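Local structure of bifunctional protein PutA (Bdellovibrio bacteriovorus, 5UR2) at residues E121-A126 and M163-W168; G188-V193 and Y265-I270; V662-A667 and W675-M680. The protein probably carries out both steps of proline breakdown to glutamate, joining a flavin-dependent proline dehydrogenase and an NAD+-dependent L-glutamate gamma-semialdehyde dehydrogenase in one chain. One frame throughout, in Å; residues are numbered along the deposited sequence.

Interaction 1 of 3, residues E121-A126 and M163-W168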
loop_
_atom_site.group_PDB
_atom_site.type_symbol
_atom_site.label_atom_id
_atom_site.label_comp_id
_atom_site.label_asym_id
_atom_site.label_seq_id
_atom_site.Cartn_x
_atom_site.Cartn_y
_atom_site.Cartn_z
ATOM N N GLU B 121 25.613 18.176 47.886
ATOM C CA GLU B 121 26.298 18.280 46.602
ATOM C C GLU B 121 27.750 17.828 46.677
ATOM O O GLU B 121 28.361 17.565 45.636
ATOM C CB GLU B 121 26.271 19.716 46.077
ATOM C CG GLU B 121 24.943 20.202 45.554
ATOM C CD GLU B 121 25.094 21.451 44.687
ATOM O OE1 GLU B 121 24.083 21.895 44.104
ATOM O OE2 GLU B 121 26.224 21.981 44.583
ATOM N N SER B 122 28.319 17.768 47.870
ATOM C CA SER B 122 29.701 17.377 48.075
ATOM C C SER B 122 29.796 16.599 49.376
ATOM O O SER B 122 28.923 16.718 50.245
ATOM C CB SER B 122 30.612 18.610 48.138
ATOM O OG SER B 122 30.291 19.413 49.267
ATOM N N PRO B 123 30.860 15.813 49.554
ATOM C CA PRO B 123 31.037 15.138 50.847
ATOM C C PRO B 123 31.062 16.102 52.013
ATOM O O PRO B 123 30.501 15.791 53.070
ATOM C CB PRO B 123 32.371 14.406 50.669
ATOM C CG PRO B 123 32.411 14.116 49.199
ATOM C CD PRO B 123 31.800 15.316 48.535
ATOM N N ASP B 124 31.658 17.284 51.835
ATOM C CA ASP B 124 31.677 18.280 52.904
ATOM C C ASP B 124 30.265 18.717 53.273
ATOM O O ASP B 124 29.918 18.803 54.459
ATOM C CB ASP B 124 32.526 19.483 52.488
ATOM C CG ASP B 124 33.997 19.282 52.786
ATOM O OD1 ASP B 124 34.491 19.883 53.765
ATOM O OD2 ASP B 124 34.658 18.508 52.055
ATOM N N GLU B 125 29.427 18.989 52.263
ATOM C CA GLU B 125 28.060 19.402 52.548
ATOM C C GLU B 125 27.259 18.264 53.178
ATOM O O GLU B 125 26.419 18.515 54.054
ATOM C CB GLU B 125 27.386 19.916 51.268
ATOM N N ALA B 126 27.551 17.007 52.796
ATOM C CA ALA B 126 26.772 15.858 53.268
ATOM C C ALA B 126 27.106 15.461 54.700
ATOM O O ALA B 126 26.259 14.880 55.392
ATOM C CB ALA B 126 26.988 14.650 52.353
ATOM N N MET B 163 38.580 7.562 46.152
ATOM C CA MET B 163 39.762 7.502 47.009
ATOM C C MET B 163 39.763 8.649 48.014
ATOM O O MET B 163 40.064 8.446 49.192
ATOM C CB MET B 163 41.038 7.532 46.167
ATOM C CG MET B 163 41.242 6.360 45.186
ATOM S SD MET B 163 41.468 4.738 45.961
ATOM C CE MET B 163 43.159 4.820 46.542
ATOM N N GLU B 164 39.423 9.863 47.568
ATOM C CA GLU B 164 39.370 10.994 48.490
ATOM C C GLU B 164 38.231 10.839 49.489
ATOM O O GLU B 164 38.398 11.149 50.673
ATOM C CB GLU B 164 39.219 12.307 47.722
ATOM C CG GLU B 164 40.460 12.740 46.968
ATOM C CD GLU B 164 40.136 13.671 45.808
ATOM O OE1 GLU B 164 38.970 14.116 45.721
ATOM O OE2 GLU B 164 41.042 13.947 44.984
ATOM N N LEU B 165 37.066 10.363 49.030
ATOM C CA LEU B 165 35.928 10.191 49.930
ATOM C C LEU B 165 36.260 9.225 51.056
ATOM O O LEU B 165 36.004 9.520 52.229
ATOM C CB LEU B 165 34.691 9.705 49.170
ATOM C CG LEU B 165 33.502 9.349 50.083
ATOM C CD1 LEU B 165 32.971 10.581 50.789
ATOM C CD2 LEU B 165 32.376 8.678 49.315
ATOM N N VAL B 166 36.831 8.065 50.716
ATOM C CA VAL B 166 37.107 7.045 51.727
ATOM C C VAL B 166 38.122 7.556 52.747
ATOM O O VAL B 166 37.942 7.392 53.957
ATOM C CB VAL B 166 37.582 5.743 51.062
ATOM C CG1 VAL B 166 38.129 4.785 52.107
ATOM C CG2 VAL B 166 36.442 5.113 50.298
ATOM N N THR B 167 39.203 8.184 52.275
ATOM C CA THR B 167 40.226 8.678 53.196
ATOM C C THR B 167 39.645 9.742 54.118
ATOM O O THR B 167 39.831 9.700 55.340
ATOM C CB THR B 167 41.430 9.217 52.415
ATOM O OG1 THR B 167 42.019 8.160 51.644
ATOM C CG2 THR B 167 42.499 9.783 53.368
ATOM N N TRP B 168 38.908 10.688 53.545
ATOM C CA TRP B 168 38.405 11.827 54.305
ATOM C C TRP B 168 37.293 11.433 55.286
ATOM O O TRP B 168 37.253 11.935 56.414
ATOM C CB TRP B 168 37.942 12.895 53.316
ATOM C CG TRP B 168 37.207 14.004 53.911
ATOM C CD1 TRP B 168 37.733 15.138 54.449
ATOM C CD2 TRP B 168 35.788 14.122 54.013
ATOM N NE1 TRP B 168 36.725 15.957 54.889
ATOM C CE2 TRP B 168 35.519 15.357 54.635
ATOM C CE3 TRP B 168 34.716 13.304 53.635
ATOM C CZ2 TRP B 168 34.220 15.797 54.897
ATOM C CZ3 TRP B 168 33.426 13.736 53.898
ATOM C CH2 TRP B 168 33.188 14.974 54.526
#

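Interaction 2 of 3, residues G188-V193 and Y265-I270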
loop_
_atom_site.group_PDB
_atom_site.type_symbol
_atom_site.label_atom_id
_atom_site.label_comp_id
_atom_site.label_asym_id
_atom_site.label_seq_id
_atom_site.Cartn_x
_atom_site.Cartn_y
_atom_site.Cartn_z
ATOM N N GLY B 188 30.309 -8.306 66.826
ATOM C CA GLY B 188 31.306 -7.345 67.271
ATOM C C GLY B 188 31.095 -5.986 66.645
ATOM O O GLY B 188 29.967 -5.604 66.321
ATOM N N ALA B 189 32.193 -5.248 66.512
ATOM C CA ALA B 189 32.138 -3.907 65.947
ATOM C C ALA B 189 31.885 -3.948 64.442
ATOM O O ALA B 189 32.289 -4.882 63.744
ATOM C CB ALA B 189 33.438 -3.152 66.226
ATOM N N LEU B 190 31.212 -2.909 63.946
ATOM C CA LEU B 190 30.977 -2.700 62.525
ATOM C C LEU B 190 31.660 -1.421 62.060
ATOM O O LEU B 190 31.842 -0.483 62.847
ATOM C CB LEU B 190 29.481 -2.597 62.207
ATOM C CG LEU B 190 28.601 -3.799 62.532
ATOM C CD1 LEU B 190 27.140 -3.479 62.255
ATOM C CD2 LEU B 190 29.059 -4.991 61.724
ATOM N N PRO B 191 32.013 -1.332 60.782
ATOM C CA PRO B 191 32.541 -0.067 60.272
ATOM C C PRO B 191 31.523 1.044 60.471
ATOM O O PRO B 191 30.323 0.848 60.273
ATOM C CB PRO B 191 32.792 -0.360 58.790
ATOM C CG PRO B 191 32.942 -1.857 58.730
ATOM C CD PRO B 191 32.040 -2.401 59.770
ATOM N N LYS B 192 32.009 2.208 60.911
ATOM C CA LYS B 192 31.155 3.385 61.000
ATOM C C LYS B 192 30.996 4.096 59.661
ATOM O O LYS B 192 30.099 4.937 59.528
ATOM C CB LYS B 192 31.717 4.373 62.017
ATOM C CG LYS B 192 31.650 3.899 63.440
ATOM C CD LYS B 192 32.281 4.932 64.351
ATOM C CE LYS B 192 32.502 4.371 65.733
ATOM N NZ LYS B 192 33.750 3.564 65.691
ATOM N N VAL B 193 31.836 3.777 58.674
ATOM C CA VAL B 193 31.825 4.428 57.372
ATOM C C VAL B 193 31.624 3.361 56.308
ATOM O O VAL B 193 32.279 2.315 56.339
ATOM C CB VAL B 193 33.122 5.216 57.115
ATOM C CG1 VAL B 193 33.146 5.748 55.678
ATOM C CG2 VAL B 193 33.255 6.343 58.111
ATOM N N TYR B 265 38.693 -10.201 54.711
ATOM C CA TYR B 265 37.930 -9.015 55.081
ATOM C C TYR B 265 36.440 -9.279 54.892
ATOM O O TYR B 265 36.016 -9.702 53.813
ATOM C CB TYR B 265 38.373 -7.813 54.247
ATOM C CG TYR B 265 37.921 -6.475 54.791
ATOM C CD1 TYR B 265 38.342 -6.031 56.044
ATOM C CD2 TYR B 265 37.106 -5.630 54.029
ATOM C CE1 TYR B 265 37.940 -4.793 56.537
ATOM C CE2 TYR B 265 36.699 -4.396 54.518
ATOM C CZ TYR B 265 37.121 -3.981 55.768
ATOM O OH TYR B 265 36.724 -2.750 56.248
ATOM N N LYS B 266 35.655 -9.029 55.938
ATOM C CA LYS B 266 34.221 -9.294 55.925
ATOM C C LYS B 266 33.388 -8.160 55.335
ATOM O O LYS B 266 32.277 -8.411 54.857
ATOM C CB LYS B 266 33.718 -9.553 57.351
ATOM C CG LYS B 266 34.226 -10.826 57.991
ATOM C CD LYS B 266 33.470 -11.128 59.293
ATOM C CE LYS B 266 33.737 -10.087 60.349
ATOM N NZ LYS B 266 33.087 -10.489 61.619
ATOM N N PHE B 267 33.909 -6.940 55.299
ATOM C CA PHE B 267 33.098 -5.745 55.056
ATOM C C PHE B 267 33.204 -5.248 53.615
ATOM O O PHE B 267 33.447 -4.079 53.316
ATOM C CB PHE B 267 33.483 -4.689 56.074
ATOM C CG PHE B 267 33.234 -5.147 57.475
ATOM C CD1 PHE B 267 31.988 -5.634 57.834
ATOM C CD2 PHE B 267 34.261 -5.217 58.395
ATOM C CE1 PHE B 267 31.746 -6.095 59.120
ATOM C CE2 PHE B 267 34.026 -5.683 59.689
ATOM C CZ PHE B 267 32.763 -6.127 60.049
ATOM N N PHE B 268 33.019 -6.193 52.705
ATOM C CA PHE B 268 32.722 -5.944 51.303
ATOM C C PHE B 268 31.320 -6.467 51.033
ATOM O O PHE B 268 30.914 -7.488 51.597
ATOM C CB PHE B 268 33.711 -6.659 50.375
ATOM C CG PHE B 268 35.122 -6.130 50.435
ATOM C CD1 PHE B 268 35.379 -4.772 50.361
ATOM C CD2 PHE B 268 36.192 -7.002 50.531
ATOM C CE1 PHE B 268 36.686 -4.295 50.381
ATOM C CE2 PHE B 268 37.498 -6.535 50.558
ATOM C CZ PHE B 268 37.747 -5.181 50.484
ATOM N N GLY B 269 30.579 -5.777 50.168
ATOM C CA GLY B 269 29.234 -6.199 49.839
ATOM C C GLY B 269 28.951 -6.066 48.357
ATOM O O GLY B 269 29.548 -5.247 47.650
ATOM N N ILE B 270 27.986 -6.870 47.910
ATOM C CA ILE B 270 27.519 -6.902 46.526
ATOM C C ILE B 270 25.994 -6.860 46.560
ATOM O O ILE B 270 25.359 -7.344 47.509
ATOM C CB ILE B 270 28.045 -8.160 45.769
ATOM C CG1 ILE B 270 27.628 -8.204 44.288
ATOM C CG2 ILE B 270 27.550 -9.421 46.440
ATOM C CD1 ILE B 270 28.314 -7.241 43.364
#

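Interaction 3 of 3, residues V662-A667 and W675-M680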
loop_
_atom_site.group_PDB
_atom_site.type_symbol
_atom_site.label_atom_id
_atom_site.label_comp_id
_atom_site.label_asym_id
_atom_site.label_seq_id
_atom_site.Cartn_x
_atom_site.Cartn_y
_atom_site.Cartn_z
ATOM N N VAL B 662 18.559 -12.874 -11.811
ATOM C CA VAL B 662 19.590 -11.996 -11.264
ATOM C C VAL B 662 20.965 -12.361 -11.809
ATOM O O VAL B 662 21.328 -13.538 -11.877
ATOM C CB VAL B 662 19.614 -12.077 -9.720
ATOM C CG1 VAL B 662 20.813 -11.314 -9.176
ATOM C CG2 VAL B 662 18.316 -11.546 -9.133
ATOM N N VAL B 663 21.734 -11.345 -12.195
ATOM C CA VAL B 663 23.180 -11.458 -12.335
ATOM C C VAL B 663 23.774 -10.526 -11.290
ATOM O O VAL B 663 23.569 -9.306 -11.355
ATOM C CB VAL B 663 23.673 -11.082 -13.733
ATOM C CG1 VAL B 663 25.202 -11.236 -13.787
ATOM C CG2 VAL B 663 22.979 -11.929 -14.797
ATOM N N MET B 664 24.472 -11.079 -10.309
ATOM C CA MET B 664 25.054 -10.254 -9.261
ATOM C C MET B 664 26.554 -10.116 -9.502
ATOM O O MET B 664 27.248 -11.107 -9.762
ATOM C CB MET B 664 24.758 -10.810 -7.866
ATOM C CG MET B 664 25.256 -12.220 -7.597
ATOM S SD MET B 664 25.112 -12.570 -5.830
ATOM C CE MET B 664 24.889 -14.330 -5.823
ATOM N N LYS B 665 27.028 -8.868 -9.460
ATOM C CA LYS B 665 28.418 -8.473 -9.641
ATOM C C LYS B 665 28.900 -7.896 -8.317
ATOM O O LYS B 665 28.725 -6.699 -8.053
ATOM C CB LYS B 665 28.534 -7.436 -10.762
ATOM C CG LYS B 665 29.814 -7.514 -11.573
ATOM C CD LYS B 665 31.052 -7.292 -10.733
ATOM C CE LYS B 665 31.157 -5.846 -10.280
ATOM N NZ LYS B 665 32.383 -5.588 -9.464
ATOM N N PRO B 666 29.497 -8.697 -7.449
ATOM C CA PRO B 666 29.906 -8.191 -6.133
ATOM C C PRO B 666 31.135 -7.299 -6.232
ATOM O O PRO B 666 31.883 -7.320 -7.212
ATOM C CB PRO B 666 30.224 -9.472 -5.352
ATOM C CG PRO B 666 30.746 -10.416 -6.447
ATOM C CD PRO B 666 29.899 -10.100 -7.671
ATOM N N ALA B 667 31.338 -6.510 -5.182
ATOM C CA ALA B 667 32.526 -5.667 -5.072
ATOM C C ALA B 667 33.795 -6.510 -4.924
ATOM O O ALA B 667 33.807 -7.514 -4.210
ATOM C CB ALA B 667 32.378 -4.726 -3.873
ATOM N N TRP B 675 30.671 -14.919 -2.357
ATOM C CA TRP B 675 30.812 -16.332 -2.687
ATOM C C TRP B 675 30.067 -17.191 -1.676
ATOM O O TRP B 675 29.321 -18.104 -2.053
ATOM C CB TRP B 675 32.304 -16.653 -2.751
ATOM C CG TRP B 675 32.763 -18.089 -2.756
ATOM C CD1 TRP B 675 33.394 -18.742 -1.733
ATOM C CD2 TRP B 675 32.723 -19.010 -3.856
ATOM N NE1 TRP B 675 33.737 -20.021 -2.124
ATOM C CE2 TRP B 675 33.333 -20.209 -3.421
ATOM C CE3 TRP B 675 32.224 -18.940 -5.166
ATOM C CZ2 TRP B 675 33.444 -21.335 -4.244
ATOM C CZ3 TRP B 675 32.343 -20.058 -5.985
ATOM C CH2 TRP B 675 32.940 -21.242 -5.516
ATOM N N GLY B 676 30.188 -16.855 -0.388
ATOM C CA GLY B 676 29.387 -17.535 0.613
ATOM C C GLY B 676 27.896 -17.392 0.356
ATOM O O GLY B 676 27.141 -18.355 0.511
ATOM N N LEU B 677 27.453 -16.198 -0.069
ATOM C CA LEU B 677 26.035 -16.018 -0.386
ATOM C C LEU B 677 25.601 -16.931 -1.525
ATOM O O LEU B 677 24.534 -17.557 -1.457
ATOM C CB LEU B 677 25.728 -14.553 -0.728
ATOM C CG LEU B 677 24.281 -14.272 -1.178
ATOM C CD1 LEU B 677 23.242 -14.533 -0.078
ATOM C CD2 LEU B 677 24.118 -12.842 -1.701
ATOM N N MET B 678 26.415 -17.023 -2.580
ATOM C CA MET B 678 26.045 -17.858 -3.721
ATOM C C MET B 678 25.934 -19.332 -3.324
ATOM O O MET B 678 25.030 -20.043 -3.783
ATOM C CB MET B 678 27.066 -17.676 -4.850
ATOM C CG MET B 678 26.687 -18.396 -6.143
ATOM S SD MET B 678 25.120 -17.836 -6.784
ATOM C CE MET B 678 24.705 -19.166 -7.910
ATOM N N LYS B 679 26.837 -19.806 -2.463
ATOM C CA LYS B 679 26.798 -21.202 -2.030
ATOM C C LYS B 679 25.531 -21.497 -1.238
ATOM O O LYS B 679 24.968 -22.599 -1.328
ATOM C CB LYS B 679 28.048 -21.522 -1.200
ATOM C CG LYS B 679 29.301 -21.661 -2.065
ATOM C CD LYS B 679 29.053 -22.713 -3.151
ATOM C CE LYS B 679 30.047 -22.639 -4.296
ATOM N NZ LYS B 679 29.534 -23.391 -5.496
ATOM N N MET B 680 25.089 -20.531 -0.428
ATOM C CA MET B 680 23.855 -20.696 0.322
ATOM C C MET B 680 22.651 -20.636 -0.608
ATOM O O MET B 680 21.687 -21.393 -0.438
ATOM C CB MET B 680 23.750 -19.623 1.417
ATOM C CG MET B 680 24.877 -19.645 2.446
ATOM S SD MET B 680 24.606 -18.552 3.864
ATOM C CE MET B 680 24.815 -16.916 3.170
#

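Interaction 1 of 3, residues E121-A126 and M163-W168
P123 meets L165 and W168 through apolar contacts. Its CB lies 3.5 Å from W168 CZ3, and the same CB, together with CG, also approaches L165 CD1, 3.9 Å from CB. The indole gets there because W168 holds CG anti to its backbone N (chi1 170°), which carries the six-membered part of the ring across to the opposing helix.

Polar atoms also touch the indole without hydrogen bonding to it. P123 O comes to 3.2 Å from W168 CH2. The D124 carboxylate is turned about 30° from the ring plane, and its OD2 sits 3.7 Å above one face of the W168 ring. The broad indole suits this partly exposed border because its six-membered ring can pack on P123, while the carboxylate only skirts its rim.

Hydrogen bonds operate within each segment. S122 is the N-cap of helix 123-135: its OG accepts from E125 N at 3.1 Å, with a nearly straight N-H...O angle of 162°. P123 fits the first turn, where its missing N-H costs no helical bond. On the other helix, T167 N and T167 OG1 grip M163 O from opposite faces of the carbonyl plane.

Helices 123-135 and 152-173 thus meet on the outside of the proline dehydrogenase barrel. L165 rests on V142 and I144 of strand 138-144, P123 and A126 on V406 of strand 400-406, while L228 of helix 211-232 meets M163, V166 and T167.

Interaction 2 of 3, residues G188-V193 and Y265-I270
F267 turns one face of its ring to P191, and the CG-CD edge of the proline lies over that face. At the root of the side chain, F267 CB already touches P191 CG at 3.9 Å. With its CG anti to the carbonyl carbon (chi1 -61°), the phenylalanine carries its ring toward the proline: F267 CG is 3.5 Å from P191 CG, and F267 CD2 is almost as close to it. Farther along, P191 CD takes over: it stands 3.5 Å from the centroid of the F267 ring and only 2° off the ring normal, a CH-pi contact centred on the face. Proline suits this place, since its CD carries hydrogens made slightly positive by the adjoining ring nitrogen, and its rigid ring can lie over an aromatic surface at little entropic cost. The outer ring atoms reach further partners. F267 CE1 meets L190 CD2 at 3.9 Å, the leucine crossing the phenylalanine side chain at about a right angle, and F267 CZ, at the tip, comes to 3.9 Å from A189 O.

The other face of the phenyl ring is occupied too, by K266 CB, 4.2 Å above the centre of the F267 ring. No hydrogen bond crosses between the two segments. F235 of strand 235-238 touches both P191 and F267.

Residues 188-193 lead into strand 194-197, and the loop residues Y265 to F267 lead into strand 268-273; loops packed together just before parallel strands are typical of the N-terminal end of a TIM barrel, the end opposite the one where such barrels carry their active sites.

Interaction 3 of 3, residues V662-A667 and W675-M680
M664 and M678 join strand to helix inside a beta-alpha-beta unit made of strand 661-665, helix 671-684 and strand 691-693, part of the Rossmann-type architecture of the aldehyde dehydrogenase region. The close part of the contact is a meeting of methionines: M664 CE lies 3.6 Å from M678 SD and 4.1 Å from M678 CB. M664 places CG between its backbone N and carbonyl carbon (chi1 59°), and the extended chain beyond carries CE across to the helix. M678 instead bends at chi2 (59°). Unbranched and flexible, methionine suits a place where strand and helix backbones stand well apart.

L677 packs more loosely, with CD2 4.3 Å from M664 SD. This whole side is buried: L648 of helix 646-657 touches both M664 and L677, and F693 of strand 691-693 touches M678.

The looser, partly exposed part of the helix differs: W675 and K679 make no contact with 662-667. The lysine runs its aliphatic chain over the indole, K679 CE 3.4 Å above the W675 ring plane near the rim, while its charged end forms a salt bridge with E505.

Past the strand's contact with the helix, K665 NZ bonds to G696 O and, within its own segment, donates to the O of the next residue, P666, at 2.9 Å from 42° outside the carbonyl plane, not on a lone pair.

Overall arrangement
The three contacts follow one another along the chain, each closing before the next opens. Interactions 1 and 2 belong to the same eight-stranded proline dehydrogenase barrel, with centres 19 Å apart and nearest atoms about 5 Å apart. Helix 152-173 connects them: it supplies residues 163-168 to interaction 1, and its L169 and A173 touch V193 of interaction 2. Interaction 3 lies across the chain's centre, 63 Å from each of the others between centres, between strand 661-665 of a mixed sheet and helix 671-684, in the aldehyde dehydrogenase region. The separation is consistent with the bifunctional design, in which a flavin-bearing barrel and an aldehyde dehydrogenase unit form separate regions of one polypeptide.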